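Local coordinates for Mlr6093 protein (Mesorhizobium loti, PDB 2QJ8) that belongs to the zinc-dependent succinylglutamate desuccinylase/aspartoacylase family and probably hydrolyses carbon-nitrogen bonds in linear amides, at residues A[266-272]-A[311-317]. Numbering follows the deposited sequence.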
loop_
_atom_site.group_PDB
_atom_site.type_symbol
_atom_site.label_atom_id
_atom_site.label_comp_id
_atom_site.label_asym_id
_atom_site.label_seq_id
_atom_site.Cartn_x
_atom_site.Cartn_y
_atom_site.Cartn_z
ATOM N N GLY A 266 -5.675 15.026 10.463
ATOM C CA GLY A 266 -4.618 14.510 11.354
ATOM C C GLY A 266 -4.028 13.209 10.830
ATOM O O GLY A 266 -4.293 12.817 9.693
ATOM N N ILE A 267 -3.262 12.515 11.670
ATOM C CA ILE A 267 -2.733 11.187 11.303
ATOM C C ILE A 267 -3.699 10.136 11.845
ATOM O O ILE A 267 -3.906 10.041 13.053
ATOM C CB ILE A 267 -1.336 10.905 11.874
ATOM C CG1 ILE A 267 -0.322 11.899 11.357
ATOM C CG2 ILE A 267 -0.843 9.514 11.461
ATOM C CD1 ILE A 267 0.949 11.896 12.176
ATOM N N PHE A 268 -4.324 9.374 10.950
ATOM C CA PHE A 268 -5.224 8.326 11.358
ATOM C C PHE A 268 -4.365 7.126 11.701
ATOM O O PHE A 268 -3.465 6.799 10.949
ATOM C CB PHE A 268 -6.190 7.925 10.227
ATOM C CG PHE A 268 -7.050 6.750 10.569
ATOM C CD1 PHE A 268 -8.046 6.872 11.527
ATOM C CD2 PHE A 268 -6.847 5.506 9.959
ATOM C CE1 PHE A 268 -8.843 5.800 11.859
ATOM C CE2 PHE A 268 -7.651 4.431 10.272
ATOM C CZ PHE A 268 -8.654 4.571 11.234
ATOM N N GLU A 269 -4.664 6.488 12.821
ATOM C CA GLU A 269 -3.993 5.280 13.250
ATOM C C GLU A 269 -5.058 4.203 13.415
ATOM O O GLU A 269 -5.889 4.337 14.305
ATOM C CB GLU A 269 -3.300 5.502 14.591
ATOM C CG GLU A 269 -2.707 4.214 15.162
ATOM C CD GLU A 269 -2.139 4.364 16.519
ATOM O OE1 GLU A 269 -2.106 5.471 17.073
ATOM O OE2 GLU A 269 -1.721 3.337 17.051
ATOM N N PRO A 270 -5.017 3.124 12.603
ATOM C CA PRO A 270 -5.995 2.072 12.828
ATOM C C PRO A 270 -5.773 1.349 14.185
ATOM O O PRO A 270 -4.651 1.216 14.641
ATOM C CB PRO A 270 -5.762 1.115 11.662
ATOM C CG PRO A 270 -4.365 1.336 11.257
ATOM C CD PRO A 270 -4.107 2.790 11.494
ATOM N N ARG A 271 -6.863 0.951 14.815
ATOM C CA ARG A 271 -6.850 0.218 16.090
ATOM C C ARG A 271 -7.632 -1.128 15.984
ATOM O O ARG A 271 -8.026 -1.696 16.979
ATOM C CB ARG A 271 -7.359 1.144 17.192
ATOM C CG ARG A 271 -6.379 2.262 17.602
ATOM C CD ARG A 271 -5.301 1.694 18.549
ATOM N NE ARG A 271 -4.259 2.645 18.937
ATOM C CZ ARG A 271 -4.343 3.571 19.902
ATOM N NH1 ARG A 271 -5.451 3.751 20.624
ATOM N NH2 ARG A 271 -3.292 4.360 20.132
ATOM N N CYS A 272 -7.813 -1.643 14.766
ATOM C CA CYS A 272 -8.477 -2.914 14.535
ATOM C C CYS A 272 -8.115 -3.376 13.132
ATOM O O CYS A 272 -7.639 -2.581 12.309
ATOM C CB CYS A 272 -10.005 -2.806 14.731
ATOM S SG CYS A 272 -10.763 -1.695 13.590
ATOM N N ILE A 311 -10.585 -0.819 6.540
ATOM C CA ILE A 311 -9.988 0.170 7.442
ATOM C C ILE A 311 -8.729 0.742 6.795
ATOM O O ILE A 311 -7.993 0.009 6.141
ATOM C CB ILE A 311 -9.716 -0.416 8.853
ATOM C CG1 ILE A 311 -9.372 0.733 9.838
ATOM C CG2 ILE A 311 -8.654 -1.544 8.797
ATOM C CD1 ILE A 311 -9.336 0.360 11.251
ATOM N N ARG A 312 -8.534 2.064 6.927
ATOM C CA ARG A 312 -7.362 2.747 6.369
ATOM C C ARG A 312 -6.096 2.361 7.072
ATOM O O ARG A 312 -6.122 2.010 8.261
ATOM C CB ARG A 312 -7.441 4.273 6.514
ATOM C CG ARG A 312 -8.315 4.978 5.554
ATOM C CD ARG A 312 -7.977 6.493 5.555
ATOM N NE ARG A 312 -8.968 7.296 4.832
ATOM C CZ ARG A 312 -9.135 7.325 3.505
ATOM N NH1 ARG A 312 -8.396 6.592 2.672
ATOM N NH2 ARG A 312 -10.094 8.093 2.997
ATOM N N SER A 313 -4.981 2.463 6.345
ATOM C CA SER A 313 -3.649 2.266 6.888
ATOM C C SER A 313 -3.311 3.570 7.582
ATOM O O SER A 313 -3.988 4.583 7.362
ATOM C CB SER A 313 -2.644 2.055 5.762
ATOM O OG SER A 313 -3.045 0.946 4.966
ATOM N N ALA A 314 -2.298 3.548 8.430
ATOM C CA ALA A 314 -1.838 4.772 9.102
ATOM C C ALA A 314 -1.434 5.794 8.029
ATOM O O ALA A 314 -0.560 5.526 7.180
ATOM C CB ALA A 314 -0.704 4.482 10.039
HETATM N N MSE A 315 -2.117 6.938 8.015
HETATM C CA MSE A 315 -1.914 7.937 6.971
HETATM C C MSE A 315 -2.487 9.262 7.410
HETATM O O MSE A 315 -3.292 9.293 8.328
HETATM C CB MSE A 315 -2.691 7.512 5.709
HETATM C CG MSE A 315 -4.253 7.548 5.888
HETATM SE SE MSE A 315 -5.298 7.099 4.325
HETATM C CE MSE A 315 -4.432 8.298 3.015
ATOM N N TYR A 316 -2.127 10.319 6.683
ATOM C CA TYR A 316 -2.690 11.651 6.915
ATOM C C TYR A 316 -4.098 11.713 6.295
ATOM O O TYR A 316 -4.285 11.311 5.159
ATOM C CB TYR A 316 -1.830 12.743 6.268
ATOM C CG TYR A 316 -0.443 12.903 6.846
ATOM C CD1 TYR A 316 -0.266 13.268 8.167
ATOM C CD2 TYR A 316 0.693 12.734 6.050
ATOM C CE1 TYR A 316 0.995 13.439 8.687
ATOM C CE2 TYR A 316 1.946 12.895 6.564
ATOM C CZ TYR A 316 2.093 13.243 7.874
ATOM O OH TYR A 316 3.345 13.405 8.365
ATOM N N VAL A 317 -5.073 12.221 7.035
ATOM C CA VAL A 317 -6.448 12.351 6.506
ATOM C C VAL A 317 -6.894 13.781 6.711
ATOM O O VAL A 317 -6.420 14.455 7.618
ATOM C CB VAL A 317 -7.507 11.423 7.198
ATOM C CG1 VAL A 317 -7.262 9.935 6.854
ATOM C CG2 VAL A 317 -7.585 11.692 8.699
#
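Gly266, Ile267 and Phe268 pair with Val317, Tyr316 and Met315 (selenomethionine in the crystal) as antiparallel beta strands, 315-317 being an outermost strand of a four-stranded antiparallel sheet within the chain. Two hydrogen-bonded pairs flank the non-hydrogen-bonded pair Ile267-Tyr316. At the first, Val317 N donates to Gly266 O (2.8 Å) in a nearly straight bond, N-H...O 169°, while Gly266 N returns a bond to Val317 O. At the second, Phe268 N reaches Met315 O, and the reciprocal bond from Met315 N to Phe268 O is longer, at 3.2 Å. Beyond it the two segments stop pairing; strand 306-312, which ends at Arg312, instead bonds through its backbone to Val323 of strand 322-329.

The tight packing lies on the Phe268 and Val317 face. With CG anti to its backbone N (chi1 174°), Phe268 lays its ring across Arg312, where CD2 comes to 3.7 Å from Arg312 CB. The ring edge, not a face, meets the carbonyl oxygens of Arg312 and Ser313, with CE2 3.5 Å from Arg312 O. Val323 also touches the phenyl ring. In the conformer given, the Arg312 guanidinium leads away to a salt bridge with Glu321.

The other face, bearing Ile267 and Tyr316, is turned to the second subunit, whose Glu86 packs on both residues. Their side chains run alongside each other, Ile267 CG1 lying 3.4 Å from Tyr316 CE1 in the modelled conformer of Tyr316. The looser, solvent side is at Pro270 to Cys272, where Arg271 is exposed and pairing gives way to apolar contacts: Pro270 CB rests on Ile311 CD1, and that same methyl carbon abuts Cys272 SG at 3.4 Å.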